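Local coordinates for acetylated cis-Golgi protein, involved in ER-to-Golgi transport (Saccharomyces cerevisiae, PDB 6G8Y) that is the yeast homolog of the Golgi-stacking protein GRASP65, whose PDZ domain probably binds partner proteins such as golgins in ER-to-Golgi transport, at residues A[18-23]-A[72-77]; A[23-26]-A[31-34]; A[36-41]-A[58-63]. One frame throughout, in Å; residues are numbered along the deposited sequence. Where two conformers were deposited one is given.

Interaction 1: residues A[18-23]-A[72-77]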
loop_
_atom_site.group_PDB
_atom_site.type_symbol
_atom_site.label_atom_id
_atom_site.label_comp_id
_atom_site.label_asym_id
_atom_site.label_seq_id
_atom_site.Cartn_x
_atom_site.Cartn_y
_atom_site.Cartn_z
ATOM N N ILE A 18 -2.702 2.902 3.303
ATOM C CA ILE A 18 -2.174 3.772 2.270
ATOM C C ILE A 18 -2.907 3.428 0.977
ATOM O O ILE A 18 -3.136 2.239 0.663
ATOM C CB ILE A 18 -0.654 3.591 2.130
ATOM C CG1 ILE A 18 0.003 3.723 3.512
ATOM C CG2 ILE A 18 -0.080 4.609 1.137
ATOM C CD1 ILE A 18 1.475 3.409 3.593
ATOM N N VAL A 19 -3.310 4.460 0.244
ATOM C CA VAL A 19 -3.998 4.286 -1.041
ATOM C C VAL A 19 -3.291 5.043 -2.158
ATOM O O VAL A 19 -2.521 5.961 -1.871
ATOM C CB VAL A 19 -5.475 4.737 -0.950
ATOM C CG1 VAL A 19 -6.194 3.876 0.095
ATOM C CG2 VAL A 19 -5.596 6.226 -0.626
ATOM N N TRP A 20 -3.571 4.666 -3.407
ATOM C CA TRP A 20 -3.092 5.345 -4.612
ATOM C C TRP A 20 -4.254 6.141 -5.179
ATOM O O TRP A 20 -5.284 5.552 -5.500
ATOM C CB TRP A 20 -2.651 4.302 -5.653
ATOM C CG TRP A 20 -2.188 4.877 -6.936
ATOM C CD1 TRP A 20 -2.956 5.217 -7.997
ATOM C CD2 TRP A 20 -0.841 5.172 -7.293
ATOM N NE1 TRP A 20 -2.174 5.709 -8.998
ATOM C CE2 TRP A 20 -0.870 5.720 -8.591
ATOM C CE3 TRP A 20 0.376 5.074 -6.630
ATOM C CZ2 TRP A 20 0.278 6.124 -9.248
ATOM C CZ3 TRP A 20 1.519 5.476 -7.282
ATOM C CH2 TRP A 20 1.461 6.005 -8.572
ATOM N N VAL A 21 -4.096 7.440 -5.355
ATOM C CA VAL A 21 -5.186 8.292 -5.842
ATOM C C VAL A 21 -4.718 8.940 -7.118
ATOM O O VAL A 21 -3.629 9.478 -7.183
ATOM C CB VAL A 21 -5.605 9.359 -4.806
ATOM C CG1 VAL A 21 -6.090 8.731 -3.519
ATOM C CG2 VAL A 21 -4.476 10.336 -4.486
ATOM N N ASP A 22 -5.526 8.870 -8.160
ATOM C CA ASP A 22 -5.157 9.547 -9.384
ATOM C C ASP A 22 -5.811 10.919 -9.351
ATOM O O ASP A 22 -6.521 11.282 -8.403
ATOM C CB ASP A 22 -5.478 8.683 -10.622
ATOM C CG ASP A 22 -6.925 8.753 -11.054
ATOM O OD1 ASP A 22 -7.804 8.994 -10.213
ATOM O OD2 ASP A 22 -7.183 8.558 -12.260
ATOM N N GLU A 23 -5.603 11.680 -10.403
ATOM C CA GLU A 23 -6.000 13.075 -10.398
ATOM C C GLU A 23 -7.529 13.215 -10.373
ATOM O O GLU A 23 -8.025 14.216 -9.897
ATOM C CB GLU A 23 -5.401 13.828 -11.597
ATOM C CG GLU A 23 -3.939 13.497 -11.920
ATOM C CD GLU A 23 -3.754 12.273 -12.819
ATOM O OE1 GLU A 23 -4.615 12.026 -13.696
ATOM O OE2 GLU A 23 -2.752 11.537 -12.644
ATOM N N LEU A 72 10.404 3.592 -7.250
ATOM C CA LEU A 72 9.846 2.576 -6.343
ATOM C C LEU A 72 8.634 1.935 -7.018
ATOM O O LEU A 72 7.731 2.659 -7.506
ATOM C CB LEU A 72 9.407 3.235 -5.028
ATOM C CG LEU A 72 8.680 2.349 -4.013
ATOM C CD1 LEU A 72 9.614 1.309 -3.457
ATOM C CD2 LEU A 72 8.069 3.176 -2.883
ATOM N N LYS A 73 8.595 0.607 -6.973
ATOM C CA LYS A 73 7.453 -0.183 -7.397
ATOM C C LYS A 73 6.461 -0.283 -6.259
ATOM O O LYS A 73 6.796 -0.701 -5.155
ATOM C CB LYS A 73 7.918 -1.568 -7.808
ATOM C CG LYS A 73 6.890 -2.448 -8.469
ATOM C CD LYS A 73 7.669 -3.592 -9.140
ATOM C CE LYS A 73 6.924 -4.870 -9.168
ATOM N NZ LYS A 73 7.897 -5.973 -9.370
ATOM N N VAL A 74 5.229 0.112 -6.547
ATOM C CA VAL A 74 4.126 0.140 -5.593
ATOM C C VAL A 74 3.130 -0.917 -6.050
ATOM O O VAL A 74 2.627 -0.859 -7.184
ATOM C CB VAL A 74 3.474 1.538 -5.588
ATOM C CG1 VAL A 74 2.319 1.622 -4.605
ATOM C CG2 VAL A 74 4.549 2.581 -5.275
ATOM N N ASN A 75 2.850 -1.874 -5.179
ATOM C CA ASN A 75 1.902 -2.949 -5.456
ATOM C C ASN A 75 0.516 -2.546 -5.036
ATOM O O ASN A 75 0.293 -2.227 -3.859
ATOM C CB ASN A 75 2.305 -4.246 -4.747
ATOM C CG ASN A 75 3.753 -4.621 -5.000
ATOM O OD1 ASN A 75 4.560 -4.577 -4.097
ATOM N ND2 ASN A 75 4.093 -4.995 -6.252
ATOM N N ILE A 76 -0.426 -2.594 -5.988
ATOM C CA ILE A 76 -1.779 -2.125 -5.761
ATOM C C ILE A 76 -2.773 -3.259 -5.869
ATOM O O ILE A 76 -2.597 -4.157 -6.680
ATOM C CB ILE A 76 -2.101 -1.001 -6.756
ATOM C CG1 ILE A 76 -1.287 0.242 -6.328
ATOM C CG2 ILE A 76 -3.592 -0.691 -6.819
ATOM C CD1 ILE A 76 -1.374 1.364 -7.303
ATOM N N TRP A 77 -3.792 -3.191 -5.030
ATOM C CA TRP A 77 -5.002 -4.026 -5.113
ATOM C C TRP A 77 -6.159 -3.085 -5.398
ATOM O O TRP A 77 -6.432 -2.199 -4.587
ATOM C CB TRP A 77 -5.238 -4.723 -3.769
ATOM C CG TRP A 77 -6.582 -5.443 -3.619
ATOM C CD1 TRP A 77 -7.636 -5.055 -2.840
ATOM C CD2 TRP A 77 -6.979 -6.665 -4.252
ATOM N NE1 TRP A 77 -8.660 -5.964 -2.937
ATOM C CE2 TRP A 77 -8.291 -6.958 -3.803
ATOM C CE3 TRP A 77 -6.357 -7.547 -5.151
ATOM C CZ2 TRP A 77 -8.996 -8.092 -4.225
ATOM C CZ3 TRP A 77 -7.066 -8.678 -5.574
ATOM C CH2 TRP A 77 -8.372 -8.934 -5.106
#
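With CG anti to the backbone N (chi1 178°), W20 swings its indole toward strand 71-78, while I76, extended about its CB-CG1 bond with CD1 anti to CA (chi2 173°), presents that methyl to meet it. This is the apolar interior of a PDZ domain, a curled antiparallel sheet in which 19-20 and 71-78 are both neighbours of strand 33-38 rather than of each other. The two backbones therefore stay well apart, with 7.7 Å between W20 CA and I76 CA, and share no hydrogen bond; side chains alone close the distance. The indole and the isoleucine cross at about a right angle. Approaching obliquely, the methyl group lies against the root of the tryptophan side chain, with W20 CB to I76 CD1 measuring 3.6 Å. V74, two residues earlier on the same side of its strand, adds a looser contact where W20 CE3 and V74 CG1 are 4.4 Å apart. I35 of the intervening strand touches both V74 and I76, and R85 of strand 83-90 lies against both W20 and I76. Measured from the indole plane, I76 CD1 stands 3.5 Å above it, displaced toward the rim.

Interaction 2: residues A[23-26]-A[31-34]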
loop_
_atom_site.group_PDB
_atom_site.type_symbol
_atom_site.label_atom_id
_atom_site.label_comp_id
_atom_site.label_asym_id
_atom_site.label_seq_id
_atom_site.Cartn_x
_atom_site.Cartn_y
_atom_site.Cartn_z
ATOM N N GLU A 23 -5.603 11.680 -10.403
ATOM C CA GLU A 23 -6.000 13.075 -10.398
ATOM C C GLU A 23 -7.529 13.215 -10.373
ATOM O O GLU A 23 -8.025 14.216 -9.897
ATOM C CB GLU A 23 -5.401 13.828 -11.597
ATOM C CG GLU A 23 -3.939 13.497 -11.920
ATOM C CD GLU A 23 -3.754 12.273 -12.819
ATOM O OE1 GLU A 23 -4.615 12.026 -13.696
ATOM O OE2 GLU A 23 -2.752 11.537 -12.644
ATOM N N MET A 24 -8.252 12.200 -10.867
ATOM C CA MET A 24 -9.716 12.194 -10.976
ATOM C C MET A 24 -10.439 11.419 -9.863
ATOM O O MET A 24 -11.653 11.533 -9.693
ATOM C CB MET A 24 -10.125 11.612 -12.324
ATOM C CG MET A 24 -9.358 12.190 -13.500
ATOM S SD MET A 24 -9.385 13.995 -13.566
ATOM C CE MET A 24 -11.092 14.212 -14.072
ATOM N N GLN A 25 -9.720 10.645 -9.072
ATOM C CA GLN A 25 -10.405 9.911 -8.025
ATOM C C GLN A 25 -10.990 10.864 -6.968
ATOM O O GLN A 25 -12.039 10.575 -6.381
ATOM C CB GLN A 25 -9.488 8.874 -7.412
ATOM C CG GLN A 25 -10.236 7.785 -6.674
ATOM C CD GLN A 25 -9.409 7.191 -5.574
ATOM O OE1 GLN A 25 -8.189 7.159 -5.653
ATOM N NE2 GLN A 25 -10.068 6.697 -4.546
ATOM N N PHE A 26 -10.353 12.025 -6.797
ATOM C CA PHE A 26 -10.811 13.049 -5.876
ATOM C C PHE A 26 -12.166 13.637 -6.300
ATOM O O PHE A 26 -12.999 13.937 -5.453
ATOM C CB PHE A 26 -9.762 14.176 -5.739
ATOM C CG PHE A 26 -8.453 13.764 -5.083
ATOM C CD1 PHE A 26 -8.443 13.078 -3.871
ATOM C CD2 PHE A 26 -7.223 14.151 -5.639
ATOM C CE1 PHE A 26 -7.247 12.723 -3.257
ATOM C CE2 PHE A 26 -6.015 13.813 -5.020
ATOM C CZ PHE A 26 -6.029 13.100 -3.825
ATOM N N PHE A 31 -12.907 4.394 -8.124
ATOM C CA PHE A 31 -11.785 3.439 -8.088
ATOM C C PHE A 31 -11.152 3.510 -6.707
ATOM O O PHE A 31 -10.892 4.605 -6.210
ATOM C CB PHE A 31 -10.720 3.774 -9.138
ATOM C CG PHE A 31 -11.145 3.506 -10.560
ATOM C CD1 PHE A 31 -11.580 2.237 -10.947
ATOM C CD2 PHE A 31 -11.083 4.517 -11.525
ATOM C CE1 PHE A 31 -11.965 1.986 -12.260
ATOM C CE2 PHE A 31 -11.464 4.271 -12.841
ATOM C CZ PHE A 31 -11.906 3.003 -13.209
ATOM N N PHE A 32 -10.898 2.350 -6.098
ATOM C CA PHE A 32 -10.369 2.290 -4.723
ATOM C C PHE A 32 -9.128 1.417 -4.678
ATOM O O PHE A 32 -9.193 0.209 -4.483
ATOM C CB PHE A 32 -11.468 1.802 -3.797
ATOM C CG PHE A 32 -12.705 2.631 -3.898
ATOM C CD1 PHE A 32 -12.728 3.909 -3.362
ATOM C CD2 PHE A 32 -13.819 2.170 -4.603
ATOM C CE1 PHE A 32 -13.856 4.707 -3.486
ATOM C CE2 PHE A 32 -14.954 2.957 -4.723
ATOM C CZ PHE A 32 -14.973 4.227 -4.167
ATOM N N ASP A 33 -7.993 2.062 -4.900
ATOM C CA ASP A 33 -6.723 1.395 -5.153
ATOM C C ASP A 33 -5.916 1.414 -3.855
ATOM O O ASP A 33 -5.329 2.432 -3.492
ATOM C CB ASP A 33 -5.963 2.114 -6.262
ATOM C CG ASP A 33 -6.557 1.888 -7.652
ATOM O OD1 ASP A 33 -7.207 0.856 -7.880
ATOM O OD2 ASP A 33 -6.327 2.747 -8.538
ATOM N N TYR A 34 -5.890 0.283 -3.159
ATOM C CA TYR A 34 -5.131 0.172 -1.914
ATOM C C TYR A 34 -3.688 -0.188 -2.244
ATOM O O TYR A 34 -3.433 -1.010 -3.124
ATOM C CB TYR A 34 -5.694 -0.944 -1.039
ATOM C CG TYR A 34 -6.924 -0.556 -0.298
ATOM C CD1 TYR A 34 -6.825 0.197 0.875
ATOM C CD2 TYR A 34 -8.178 -0.967 -0.724
ATOM C CE1 TYR A 34 -7.939 0.541 1.602
ATOM C CE2 TYR A 34 -9.317 -0.615 -0.002
ATOM C CZ TYR A 34 -9.182 0.135 1.164
ATOM O OH TYR A 34 -10.278 0.489 1.905
#
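Polar approach dominates where Q25 reaches F31: the glutamine side chain, stretched out beyond CG, carries its amide up to the backbone carbonyl of the other segment. CG stands anti to the backbone N (chi1 -160°), which turns the chain from the loop toward residues 31-34. The arm then passes close to the carbonyl, with Q25 CD 3.0 Å from F31 O and Q25 CG 3.3 Å from the same oxygen.

The second kind of contact is plain packing: CD1 of the F32 ring lies obliquely beside the glutamine's amide end. F31 contributes mainly through its main chain, for its phenyl group extends off from the glutamine. Cutting the Q25 side chain back to an alanine here is likely to leave F31 O without its polar neighbour and to open a gap beside the F32 ring.

Within the loop, D22 OD1 receives weak hydrogen bonds from M24 N and Q25 N. The contact thus closes the base of a short surface excursion between strand 19-20 and strand 33-38, at the margin of the PDZ domain. Immediately beyond it the chain enters the sheet: the D33 carboxylate forms a salt bridge with R85 of strand 83-90, and backbone hydrogen bonds join D33 to W20 of strand 19-20 and Y34 to W77 of strand 71-78.

Interaction 3: residues A[36-41]-A[58-63]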
loop_
_atom_site.group_PDB
_atom_site.type_symbol
_atom_site.label_atom_id
_atom_site.label_comp_id
_atom_site.label_asym_id
_atom_site.label_seq_id
_atom_site.Cartn_x
_atom_site.Cartn_y
_atom_site.Cartn_z
ATOM N N VAL A 36 -0.892 -2.377 -1.290
ATOM C CA VAL A 36 -0.705 -3.637 -0.568
ATOM C C VAL A 36 0.759 -4.047 -0.417
ATOM O O VAL A 36 1.090 -4.908 0.399
ATOM C CB VAL A 36 -1.572 -4.764 -1.183
ATOM C CG1 VAL A 36 -3.045 -4.415 -1.008
ATOM C CG2 VAL A 36 -1.250 -5.031 -2.639
ATOM N N GLY A 37 1.651 -3.425 -1.181
ATOM C CA GLY A 37 3.050 -3.732 -1.061
ATOM C C GLY A 37 3.922 -2.624 -1.611
ATOM O O GLY A 37 3.472 -1.775 -2.385
ATOM N N PHE A 38 5.189 -2.695 -1.225
ATOM C CA PHE A 38 6.243 -1.891 -1.804
ATOM C C PHE A 38 7.325 -2.842 -2.237
ATOM O O PHE A 38 7.722 -3.690 -1.432
ATOM C CB PHE A 38 6.828 -0.902 -0.786
ATOM C CG PHE A 38 5.852 0.159 -0.316
ATOM C CD1 PHE A 38 5.319 1.059 -1.219
ATOM C CD2 PHE A 38 5.514 0.311 1.035
ATOM C CE1 PHE A 38 4.442 2.034 -0.810
ATOM C CE2 PHE A 38 4.640 1.316 1.445
ATOM C CZ PHE A 38 4.104 2.162 0.521
ATOM N N ASN A 39 7.782 -2.747 -3.489
ATOM C CA ASN A 39 8.891 -3.586 -3.951
ATOM C C ASN A 39 8.616 -5.089 -3.722
ATOM O O ASN A 39 9.524 -5.826 -3.346
ATOM C CB ASN A 39 10.178 -3.115 -3.233
ATOM C CG ASN A 39 11.449 -3.672 -3.847
ATOM O OD1 ASN A 39 11.530 -3.869 -5.049
ATOM N ND2 ASN A 39 12.460 -3.905 -3.010
ATOM N N ASP A 40 7.363 -5.508 -3.931
ATOM C CA ASP A 40 6.872 -6.888 -3.840
ATOM C C ASP A 40 6.873 -7.530 -2.447
ATOM O O ASP A 40 6.719 -8.743 -2.329
ATOM C CB ASP A 40 7.594 -7.793 -4.865
ATOM C CG ASP A 40 7.385 -7.326 -6.288
ATOM O OD1 ASP A 40 6.245 -6.944 -6.628
ATOM O OD2 ASP A 40 8.355 -7.347 -7.068
ATOM N N ASP A 41 6.985 -6.720 -1.395
ATOM C CA ASP A 41 6.782 -7.164 -0.017
ATOM C C ASP A 41 5.549 -6.439 0.540
ATOM O O ASP A 41 5.324 -5.260 0.214
ATOM C CB ASP A 41 7.975 -6.808 0.860
ATOM C CG ASP A 41 9.290 -7.360 0.336
ATOM O OD1 ASP A 41 9.332 -8.546 -0.026
ATOM O OD2 ASP A 41 10.277 -6.595 0.299
ATOM N N ARG A 58 8.752 3.840 10.385
ATOM C CA ARG A 58 10.225 3.812 10.317
ATOM C C ARG A 58 10.672 2.851 9.207
ATOM O O ARG A 58 11.578 3.169 8.432
ATOM C CB ARG A 58 10.865 3.397 11.645
ATOM C CG ARG A 58 12.400 3.503 11.655
ATOM C CD ARG A 58 13.074 2.411 12.499
ATOM N NE ARG A 58 12.777 1.082 11.951
ATOM C CZ ARG A 58 13.377 0.519 10.897
ATOM N NH1 ARG A 58 14.376 1.124 10.227
ATOM N NH2 ARG A 58 12.960 -0.675 10.496
ATOM N N ARG A 59 10.058 1.670 9.134
ATOM C CA ARG A 59 10.447 0.679 8.119
ATOM C C ARG A 59 10.145 1.240 6.732
ATOM O O ARG A 59 10.932 1.060 5.805
ATOM C CB ARG A 59 9.741 -0.658 8.351
ATOM C CG ARG A 59 10.204 -1.807 7.493
ATOM C CD ARG A 59 9.743 -3.127 8.104
ATOM N NE ARG A 59 10.126 -4.262 7.280
ATOM C CZ ARG A 59 9.582 -5.472 7.366
ATOM N NH1 ARG A 59 8.616 -5.724 8.247
ATOM N NH2 ARG A 59 10.011 -6.439 6.559
ATOM N N ILE A 60 8.986 1.895 6.571
ATOM C CA ILE A 60 8.620 2.473 5.285
ATOM C C ILE A 60 9.561 3.601 4.888
ATOM O O ILE A 60 9.943 3.710 3.735
ATOM C CB ILE A 60 7.145 2.914 5.263
ATOM C CG1 ILE A 60 6.253 1.670 5.397
ATOM C CG2 ILE A 60 6.807 3.643 3.958
ATOM C CD1 ILE A 60 4.802 1.955 5.742
ATOM N N THR A 61 9.974 4.415 5.851
ATOM C CA THR A 61 10.980 5.441 5.602
ATOM C C THR A 61 12.247 4.838 4.997
ATOM O O THR A 61 12.791 5.353 4.017
ATOM C CB THR A 61 11.349 6.209 6.880
ATOM O OG1 THR A 61 10.189 6.781 7.486
ATOM C CG2 THR A 61 12.368 7.310 6.565
ATOM N N SER A 62 12.699 3.721 5.571
ATOM C CA SER A 62 13.891 3.049 5.063
ATOM C C SER A 62 13.690 2.531 3.650
ATOM O O SER A 62 14.572 2.659 2.818
ATOM C CB SER A 62 14.276 1.921 6.007
ATOM O OG SER A 62 14.587 2.439 7.292
ATOM N N ILE A 63 12.532 1.948 3.371
ATOM C CA ILE A 63 12.250 1.445 2.037
ATOM C C ILE A 63 12.300 2.589 1.039
ATOM O O ILE A 63 12.930 2.488 -0.022
ATOM C CB ILE A 63 10.868 0.762 1.983
ATOM C CG1 ILE A 63 10.882 -0.543 2.778
ATOM C CG2 ILE A 63 10.443 0.462 0.555
ATOM C CD1 ILE A 63 9.516 -1.059 3.162
#
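F38, at the end of its strand, comes nearest to I63 on the helix, with 7.9 Å between their CA atoms, just as the chain reverses through a type I' beta turn from F38 to D41. The reversal is closed by a reciprocal pair of backbone hydrogen bonds, F38 N to D41 O at 2.9 Å and D41 N to F38 O at 3.1 Å, while N39 and D40 both adopt the positive phi values this turn requires. One residue earlier, G37 faces D41 O so closely that a beta carbon would clash there. V36 and G37 both lie opposite N75, forming a classic beta bulge.

Against this backbone the contact is purely apolar and rests on three side chains. F38 holds its ring anti to the carbonyl carbon (chi1 -65°), which sends the phenyl group toward the helix. Two isoleucines, three residues apart along the helix, receive it at separate points through their CG2 methyl groups. I63 meets the root of the phenylalanine, with F38 CB to I63 CG2 at 4.1 Å. I60 meets the ring itself, where F38 CE2 and I60 CG2 are likewise 4.1 Å apart; the approach is oblique, and these two side chains cross at about a right angle. F64, next along the helix, adds an edge-to-face contact with the same ring, and V43 of strand 41-47 touches both F38 and I60.

The turn also has ties to strand 71-78, through a salt bridge from D40 to K73 and a hydrogen bond from D40 to N75. Helix 57-66 thus packs by its apolar side on the end of a beta-hairpin, as in the PDZ fold, where helices cover the open edges of a curled antiparallel sheet.

How the interactions relate
Strand 33-38 is the common thread: interactions 2 and 3 use opposite ends of it, and the centres of these two contacts are about 21 Å apart, on opposite sides of the chain's centre, while interaction 1 joins two of the strands that pair with it. Interactions 1 and 3 are buried, and their chemistry follows suit, with methyl groups packed against aromatic side chains and no hydrogen bond across. Interaction 2, at the surface, relies instead on a polar side chain approaching a main-chain carbonyl. Backbone bonds link the strands, W20 N to D33 O between interactions 1 and 2 and N39 N to K73 O between 1 and 3, while the helix is held by side-chain packing.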